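Local coordinates for coat protein (Sulfolobus turreted icosahedral virus, PDB 2BBD), which builds the icosahedral shell of the virus as its coat protein, probably through a double jelly-roll fold related to those of bacterial and eukaryotic viruses, at residues A[27-32]-A[120-125]; A[56-61]-A[112-117]; A[199-204]-A[294-299]. All blocks are in the same frame, centred on the assembly; numbering follows the deposited sequence.

Contact 1: residues A[27-32]-A[120-125]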
# COMPACT_ATOMS: atom_id res chain seq x y z
N ASN A 27 8.90 -20.71 -7.47
CA ASN A 27 8.77 -22.10 -7.07
C ASN A 27 7.37 -22.65 -7.24
O ASN A 27 7.19 -23.84 -7.48
CB ASN A 27 9.18 -22.26 -5.62
CG ASN A 27 10.62 -21.87 -5.37
OD1 ASN A 27 11.07 -21.85 -4.22
ND2 ASN A 27 11.35 -21.56 -6.43
N ASN A 28 6.38 -21.78 -7.09
CA ASN A 28 4.98 -22.15 -7.21
C ASN A 28 4.19 -20.86 -7.31
O ASN A 28 4.77 -19.77 -7.48
CB ASN A 28 4.52 -22.91 -5.97
CG ASN A 28 4.65 -24.41 -6.11
OD1 ASN A 28 4.16 -25.00 -7.07
ND2 ASN A 28 5.32 -25.04 -5.15
N PHE A 29 2.87 -20.98 -7.23
CA PHE A 29 2.03 -19.80 -7.26
C PHE A 29 2.36 -19.06 -5.96
O PHE A 29 2.73 -19.68 -4.96
CB PHE A 29 0.54 -20.20 -7.29
CG PHE A 29 0.02 -20.50 -8.68
CD1 PHE A 29 -1.32 -20.26 -8.99
CD2 PHE A 29 0.86 -21.01 -9.67
CE1 PHE A 29 -1.82 -20.53 -10.27
CE2 PHE A 29 0.36 -21.29 -10.95
CZ PHE A 29 -0.97 -21.05 -11.25
N ILE A 30 2.22 -17.74 -5.97
CA ILE A 30 2.53 -16.92 -4.80
C ILE A 30 1.31 -16.18 -4.27
O ILE A 30 0.64 -15.47 -5.01
CB ILE A 30 3.63 -15.88 -5.17
CG1 ILE A 30 4.92 -16.62 -5.56
CG2 ILE A 30 3.85 -14.90 -4.01
CD1 ILE A 30 5.97 -15.72 -6.23
N ARG A 31 1.02 -16.36 -2.98
CA ARG A 31 -0.11 -15.69 -2.36
C ARG A 31 0.34 -14.36 -1.75
O ARG A 31 -0.41 -13.38 -1.74
CB ARG A 31 -0.75 -16.58 -1.31
CG ARG A 31 -1.42 -17.83 -1.88
CD ARG A 31 -2.01 -18.66 -0.77
NE ARG A 31 -3.16 -17.97 -0.19
CZ ARG A 31 -4.35 -17.90 -0.77
NH1 ARG A 31 -4.55 -18.49 -1.94
NH2 ARG A 31 -5.34 -17.24 -0.20
N LYS A 32 1.56 -14.33 -1.23
CA LYS A 32 2.06 -13.08 -0.68
C LYS A 32 3.57 -13.03 -0.47
O LYS A 32 4.27 -14.04 -0.51
CB LYS A 32 1.34 -12.74 0.63
CG LYS A 32 1.75 -13.50 1.87
CD LYS A 32 1.09 -12.87 3.11
CE LYS A 32 1.44 -13.61 4.41
NZ LYS A 32 2.87 -13.44 4.81
N LEU A 120 -0.65 -10.82 -3.11
CA LEU A 120 -0.67 -11.07 -4.54
C LEU A 120 -1.83 -11.96 -4.94
O LEU A 120 -1.79 -12.59 -6.00
CB LEU A 120 0.63 -11.74 -5.01
CG LEU A 120 1.90 -10.90 -5.10
CD1 LEU A 120 2.38 -10.51 -3.72
CD2 LEU A 120 2.97 -11.70 -5.83
N ALA A 121 -2.86 -12.03 -4.10
CA ALA A 121 -4.01 -12.88 -4.39
C ALA A 121 -3.44 -14.29 -4.58
O ALA A 121 -2.92 -14.88 -3.63
CB ALA A 121 -4.72 -12.40 -5.66
N ARG A 122 -3.53 -14.83 -5.79
CA ARG A 122 -2.93 -16.14 -6.05
C ARG A 122 -2.27 -16.03 -7.41
O ARG A 122 -2.77 -16.54 -8.41
CB ARG A 122 -3.96 -17.26 -6.02
CG ARG A 122 -3.33 -18.60 -5.67
CD ARG A 122 -4.32 -19.74 -5.66
NE ARG A 122 -4.89 -19.97 -6.99
CZ ARG A 122 -5.68 -20.99 -7.28
NH1 ARG A 122 -6.00 -21.88 -6.35
NH2 ARG A 122 -6.16 -21.13 -8.52
N PHE A 123 -1.13 -15.34 -7.43
CA PHE A 123 -0.35 -15.08 -8.62
C PHE A 123 0.29 -16.33 -9.23
O PHE A 123 0.97 -17.09 -8.54
CB PHE A 123 0.74 -14.07 -8.27
CG PHE A 123 1.40 -13.44 -9.45
CD1 PHE A 123 0.73 -12.52 -10.23
CD2 PHE A 123 2.71 -13.78 -9.78
CE1 PHE A 123 1.35 -11.92 -11.33
CE2 PHE A 123 3.35 -13.20 -10.88
CZ PHE A 123 2.66 -12.26 -11.66
N PRO A 124 0.06 -16.57 -10.53
CA PRO A 124 0.60 -17.74 -11.23
C PRO A 124 2.08 -17.51 -11.58
O PRO A 124 2.46 -17.41 -12.76
CB PRO A 124 -0.29 -17.83 -12.47
CG PRO A 124 -0.53 -16.38 -12.80
CD PRO A 124 -0.77 -15.74 -11.43
N ALA A 125 2.90 -17.42 -10.54
CA ALA A 125 4.32 -17.15 -10.68
C ALA A 125 5.08 -18.11 -11.59
O ALA A 125 6.01 -17.70 -12.27
CB ALA A 125 4.97 -17.09 -9.31

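Contact 2: residues A[56-61]-A[112-117]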
# COMPACT_ATOMS: atom_id res chain seq x y z
N PHE A 56 7.71 7.87 10.33
CA PHE A 56 8.85 7.04 10.71
C PHE A 56 8.22 5.96 11.59
O PHE A 56 7.26 6.23 12.33
CB PHE A 56 9.88 7.85 11.51
CG PHE A 56 10.89 6.99 12.25
CD1 PHE A 56 10.58 6.45 13.50
CD2 PHE A 56 12.12 6.68 11.68
CE1 PHE A 56 11.49 5.62 14.17
CE2 PHE A 56 13.03 5.85 12.35
CZ PHE A 56 12.71 5.32 13.59
N PRO A 57 8.74 4.72 11.55
CA PRO A 57 9.87 4.20 10.78
C PRO A 57 9.55 3.69 9.35
O PRO A 57 10.46 3.28 8.63
CB PRO A 57 10.39 3.09 11.68
CG PRO A 57 9.12 2.50 12.22
CD PRO A 57 8.25 3.72 12.52
N TYR A 58 8.28 3.74 8.95
CA TYR A 58 7.91 3.26 7.62
C TYR A 58 8.60 4.00 6.48
O TYR A 58 8.85 3.41 5.43
CB TYR A 58 6.40 3.34 7.40
CG TYR A 58 5.62 2.39 8.26
CD1 TYR A 58 5.87 1.01 8.22
CD2 TYR A 58 4.61 2.85 9.11
CE1 TYR A 58 5.13 0.13 9.01
CE2 TYR A 58 3.88 1.97 9.90
CZ TYR A 58 4.14 0.62 9.84
OH TYR A 58 3.41 -0.24 10.61
N ASN A 59 8.91 5.29 6.69
CA ASN A 59 9.58 6.04 5.63
C ASN A 59 11.08 5.74 5.51
O ASN A 59 11.81 6.47 4.83
CB ASN A 59 9.34 7.55 5.79
CG ASN A 59 9.93 8.12 7.06
OD1 ASN A 59 10.53 7.41 7.87
ND2 ASN A 59 9.77 9.42 7.24
N LEU A 60 11.53 4.68 6.17
CA LEU A 60 12.93 4.27 6.03
C LEU A 60 13.05 3.59 4.66
O LEU A 60 14.14 3.27 4.19
CB LEU A 60 13.35 3.32 7.15
CG LEU A 60 13.58 3.98 8.52
CD1 LEU A 60 14.04 2.92 9.51
CD2 LEU A 60 14.63 5.08 8.40
N VAL A 61 11.89 3.35 4.05
CA VAL A 61 11.83 2.81 2.70
C VAL A 61 11.09 3.89 1.94
O VAL A 61 9.99 4.29 2.34
CB VAL A 61 11.02 1.48 2.58
CG1 VAL A 61 10.60 1.26 1.13
CG2 VAL A 61 11.88 0.28 3.01
N LEU A 112 15.45 -2.16 15.65
CA LEU A 112 14.67 -1.80 14.48
C LEU A 112 13.99 -3.06 13.92
O LEU A 112 14.64 -4.09 13.70
CB LEU A 112 15.58 -1.18 13.41
CG LEU A 112 15.02 -0.91 12.01
CD1 LEU A 112 13.96 0.20 12.03
CD2 LEU A 112 16.18 -0.51 11.13
N ASN A 113 12.67 -2.97 13.71
CA ASN A 113 11.89 -4.09 13.17
C ASN A 113 10.60 -3.55 12.55
O ASN A 113 9.63 -3.26 13.26
CB ASN A 113 11.57 -5.11 14.27
CG ASN A 113 10.69 -6.26 13.76
OD1 ASN A 113 10.52 -6.45 12.56
ND2 ASN A 113 10.13 -7.03 14.69
N VAL A 114 10.64 -3.40 11.23
CA VAL A 114 9.53 -2.88 10.45
C VAL A 114 9.07 -3.93 9.44
O VAL A 114 9.89 -4.57 8.76
CB VAL A 114 9.95 -1.61 9.69
CG1 VAL A 114 8.73 -0.93 9.05
CG2 VAL A 114 10.67 -0.64 10.64
N MSE A 115 7.76 -4.10 9.32
CA MSE A 115 7.22 -5.09 8.40
C MSE A 115 6.22 -4.52 7.39
O MSE A 115 5.47 -3.58 7.68
CB MSE A 115 6.55 -6.22 9.18
CG MSE A 115 6.14 -7.39 8.31
SE MSE A 115 5.16 -8.74 9.28
CE MSE A 115 6.64 -9.71 10.06
N TRP A 116 6.24 -5.11 6.19
CA TRP A 116 5.33 -4.76 5.10
C TRP A 116 4.98 -6.06 4.40
O TRP A 116 5.82 -6.96 4.30
CB TRP A 116 5.99 -3.87 4.06
CG TRP A 116 6.42 -2.52 4.51
CD1 TRP A 116 5.71 -1.36 4.39
CD2 TRP A 116 7.71 -2.16 4.99
NE1 TRP A 116 6.49 -0.30 4.76
CE2 TRP A 116 7.73 -0.76 5.13
CE3 TRP A 116 8.87 -2.89 5.32
CZ2 TRP A 116 8.86 -0.06 5.58
CZ3 TRP A 116 9.99 -2.19 5.77
CH2 TRP A 116 9.97 -0.79 5.89
N GLU A 117 3.75 -6.17 3.91
CA GLU A 117 3.34 -7.36 3.19
C GLU A 117 2.67 -6.97 1.89
O GLU A 117 2.02 -5.92 1.80
CB GLU A 117 2.37 -8.21 4.01
CG GLU A 117 2.97 -8.80 5.26
CD GLU A 117 2.14 -9.93 5.84
OE1 GLU A 117 0.89 -9.79 5.90
OE2 GLU A 117 2.74 -10.95 6.26

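Contact 3: residues A[199-204]-A[294-299]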
# COMPACT_ATOMS: atom_id res chain seq x y z
N PRO A 199 -15.54 20.30 0.13
CA PRO A 199 -14.65 19.41 -0.63
C PRO A 199 -14.35 19.87 -2.06
O PRO A 199 -15.26 20.23 -2.81
CB PRO A 199 -15.38 18.07 -0.60
CG PRO A 199 -16.15 18.13 0.70
CD PRO A 199 -16.68 19.56 0.69
N ILE A 200 -13.07 19.87 -2.41
CA ILE A 200 -12.65 20.26 -3.75
C ILE A 200 -11.98 19.08 -4.44
O ILE A 200 -11.48 18.17 -3.78
CB ILE A 200 -11.69 21.46 -3.70
CG1 ILE A 200 -10.38 21.06 -3.03
CG2 ILE A 200 -12.35 22.61 -2.93
CD1 ILE A 200 -9.35 22.15 -3.06
N HIS A 201 -12.00 19.10 -5.77
CA HIS A 201 -11.43 18.03 -6.58
C HIS A 201 -9.95 17.72 -6.34
O HIS A 201 -9.10 18.60 -6.46
CB HIS A 201 -11.61 18.35 -8.06
CG HIS A 201 -10.96 17.36 -8.97
ND1 HIS A 201 -11.54 16.15 -9.29
CD2 HIS A 201 -9.75 17.37 -9.59
CE1 HIS A 201 -10.72 15.46 -10.07
NE2 HIS A 201 -9.63 16.18 -10.27
N VAL A 202 -9.67 16.47 -6.00
CA VAL A 202 -8.30 16.03 -5.80
C VAL A 202 -7.83 15.29 -7.07
O VAL A 202 -6.87 15.70 -7.71
CB VAL A 202 -8.19 15.07 -4.60
CG1 VAL A 202 -6.74 14.67 -4.39
CG2 VAL A 202 -8.76 15.74 -3.35
N ALA A 203 -8.54 14.22 -7.43
CA ALA A 203 -8.20 13.44 -8.62
C ALA A 203 -9.36 12.58 -9.10
O ALA A 203 -10.36 12.42 -8.39
CB ALA A 203 -6.98 12.54 -8.33
N TYR A 204 -9.22 12.03 -10.30
CA TYR A 204 -10.22 11.13 -10.87
C TYR A 204 -9.67 9.73 -10.73
O TYR A 204 -8.46 9.53 -10.78
CB TYR A 204 -10.43 11.41 -12.36
CG TYR A 204 -11.08 12.74 -12.68
CD1 TYR A 204 -12.44 12.97 -12.44
CD2 TYR A 204 -10.33 13.78 -13.23
CE1 TYR A 204 -13.03 14.20 -12.73
CE2 TYR A 204 -10.90 15.01 -13.53
CZ TYR A 204 -12.25 15.21 -13.28
OH TYR A 204 -12.79 16.45 -13.56
N GLU A 294 -14.48 11.14 -9.18
CA GLU A 294 -13.43 11.88 -8.50
C GLU A 294 -13.56 11.75 -7.00
O GLU A 294 -14.64 11.43 -6.49
CB GLU A 294 -13.54 13.37 -8.85
CG GLU A 294 -14.94 13.93 -8.59
CD GLU A 294 -15.03 15.45 -8.59
OE1 GLU A 294 -14.26 16.10 -9.34
OE2 GLU A 294 -15.88 15.99 -7.86
N TYR A 295 -12.46 11.98 -6.28
CA TYR A 295 -12.53 11.99 -4.83
C TYR A 295 -12.11 13.42 -4.47
O TYR A 295 -11.20 13.98 -5.08
CB TYR A 295 -11.64 10.90 -4.20
CG TYR A 295 -10.17 11.20 -4.04
CD1 TYR A 295 -9.69 11.86 -2.90
CD2 TYR A 295 -9.24 10.76 -4.98
CE1 TYR A 295 -8.33 12.06 -2.71
CE2 TYR A 295 -7.88 10.95 -4.80
CZ TYR A 295 -7.43 11.60 -3.66
OH TYR A 295 -6.08 11.81 -3.49
N ASP A 296 -12.83 14.01 -3.52
CA ASP A 296 -12.59 15.39 -3.11
C ASP A 296 -12.34 15.50 -1.61
O ASP A 296 -12.82 14.68 -0.82
CB ASP A 296 -13.81 16.24 -3.46
CG ASP A 296 -14.33 15.98 -4.87
OD1 ASP A 296 -15.56 15.99 -5.06
OD2 ASP A 296 -13.50 15.78 -5.79
N LEU A 297 -11.61 16.54 -1.22
CA LEU A 297 -11.32 16.76 0.18
C LEU A 297 -11.50 18.21 0.61
O LEU A 297 -11.37 19.13 -0.19
CB LEU A 297 -9.89 16.32 0.51
CG LEU A 297 -9.50 14.85 0.37
CD1 LEU A 297 -8.00 14.72 0.65
CD2 LEU A 297 -10.31 13.97 1.32
N ALA A 298 -11.82 18.38 1.89
CA ALA A 298 -11.95 19.70 2.48
C ALA A 298 -10.78 19.73 3.44
O ALA A 298 -10.70 18.89 4.34
CB ALA A 298 -13.27 19.83 3.25
N LEU A 299 -9.87 20.67 3.25
CA LEU A 299 -8.69 20.76 4.10
C LEU A 299 -8.53 22.09 4.84
O LEU A 299 -8.78 23.15 4.27
CB LEU A 299 -7.42 20.53 3.26
CG LEU A 299 -7.34 19.24 2.44
CD1 LEU A 299 -6.06 19.26 1.61
CD2 LEU A 299 -7.38 18.04 3.35

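Contact 1: residues A[27-32]-A[120-125]
Phe123 O is approached by three groups. Across the contact, Ile30 N donates a 2.9 Å hydrogen bond to Phe123 O, with an N-H...O angle of 159°. Phe29 CA brings its hydrogen to Phe123 O at 3.2 Å, and Ala125 N adds a weak bond from the same chain segment, closing the inverse gamma turn centred on Pro124. Phe123 N returns a more bent bond of 3.0 Å to Ile30 O, making Ile30 and Phe123 an antiparallel hydrogen-bonded pair. Leu120 N binds Arg31 O at 2.9 Å, on the other side of the corner at Ala121 and Arg122. This is one end of the N-terminal jelly roll: strands 29-43 and 108-123 are neighbours in one sheet, and the chain beyond the corner runs on to strand 131-137 of the other. On the far side of 29-43, Thr155 stands opposite two residues, Arg31 and Lys32, a classic beta bulge. A chi1 of -84° swings the Phe29 ring flat over the turn at Pro124, whose CA sits 3.5 Å from the Phe29 ring centroid, almost on the normal, in a CH-pi contact. Ile30 divides its branches: CD1 rests on Ala125 CB at 3.5 Å, while CG2 lies alongside Leu120 CD2. Ile131 packs against Ile30, Phe123 and Ala125 from the other sheet. At the partly exposed margin, Arg31 NH1 stands 3.9 Å from Arg122 CG, and the two guanidinium planes are turned 83° apart. Each arginine takes one carboxylate oxygen of Glu157, so that this anion probably offsets both charges; Glu163 and Glu167 form further salt bridges with Arg122.

Contact 2: residues A[56-61]-A[112-117]
Val114 CG1 meets the Tyr58 ring obliquely, 3.6 Å from Tyr58 CD1, and begins the dense half of the contact. With chi1 at -171°, CG1 points away from the Val114 amide and also lies over one face of the Trp116 indole, toward its rim. Tyr58 turns its ring edge to that indole in an offset edge-to-face pair, the centroid of its ring 5.5 Å from that of the five-membered ring and the planes at 62°. Val61 and Trp116 point at each other from opposite directions, Val61 CG2 3.6 Å from Trp116 CH2, while Tyr58 O lies in the indole plane, 3.5 Å from Trp116 CZ2. The other half is sparser: Pro57, which follows a cis peptide bond, meets Val114 CG2 through its CG, and Leu60 and Leu112 touch tip to tip through their CD1 methyls, 3.7 Å apart. The partly exposed side chain of Met115 (selenomethionine) points away, though Met115 O lies near the Tyr58 ring plane at its edge. The loop entering strand 61-68 is thereby seated on strand 108-123 of the facing sheet, within the jelly-roll interior. No hydrogen bond spans the segments; Tyr58 OH and Trp116 NE1 bond instead to Asn94 and Gly79 O, so shape and apolar burial hold the contact.

Contact 3: residues A[199-204]-A[294-299]
Strands 200-204 and 293-299 pair antiparallel at the side of a four-stranded sheet that belongs to the C-terminal jelly roll, with a classic beta bulge where Tyr295 stands opposite two residues, Val202 and Ala203. Backbone bonds define the pairing. Ile200 and Leu297 exchange two, Ile200 N to Leu297 O at 2.9 Å and Leu297 N to Ile200 O at 3.0 Å. Across the bulge Val202 N gives a bond to Tyr295 O, and Tyr295 N reaches Ala203 O. The extra residue of the bulge shifts the register by one between His201 and Ala203. The N-to-C directions of segments 200-204 and 294-299 are 137° apart.

The polar contacts lie on the face of His201, Tyr204, Glu294 and Asp296. His201 ND1 donates to Glu294 OE1 at 2.7 Å; the oxygen is met from above the carboxylate plane, and ring and carboxylate planes differ by 31°. Glu294 OE2 comes within 2.8 Å of Asp296 OD1 in the same strand, two acceptors so near that a proton may be shared or one carboxylate neutral. Tyr204 CD1 leans on Glu294 CB at 3.8 Å. Just before strand 200-204, Pro199 CB packs on Asp296 CB.

Apolar contacts fill the other face, which strand 303-313 covers through Val305 and Tyr309. The bulge turns Val202 toward strand 293-299, and its CB makes a CH-pi contact over the Tyr295 ring, 3.8 Å from the centroid. Ala203 CB approaches Tyr295 CE2. Val202 CG2 reaches past the ring to the Leu297 side chain, 3.9 Å from Leu297 CG.

In the fold
Contacts 1 and 2 share strand 108-123 and hence the five-stranded sheet of the N-terminal jelly roll; their centres are 24 Å apart, and the Lys32-Glu117 salt bridge joins them. Along the chain contact 2 falls within the span that contact 1 closes; contact 1 lies at the end of the sheet, contact 2 where a loop packs on its strand 108-123. Contact 3 follows later, in the four-stranded sheet of the C-terminal half, across the chain's centre from contact 1 with centres 35 Å apart; its nearest atoms are about 18 Å from those of contact 2. The three therefore sample both halves of the double jelly roll, the fold with which this coat protein probably forms the capsid shell.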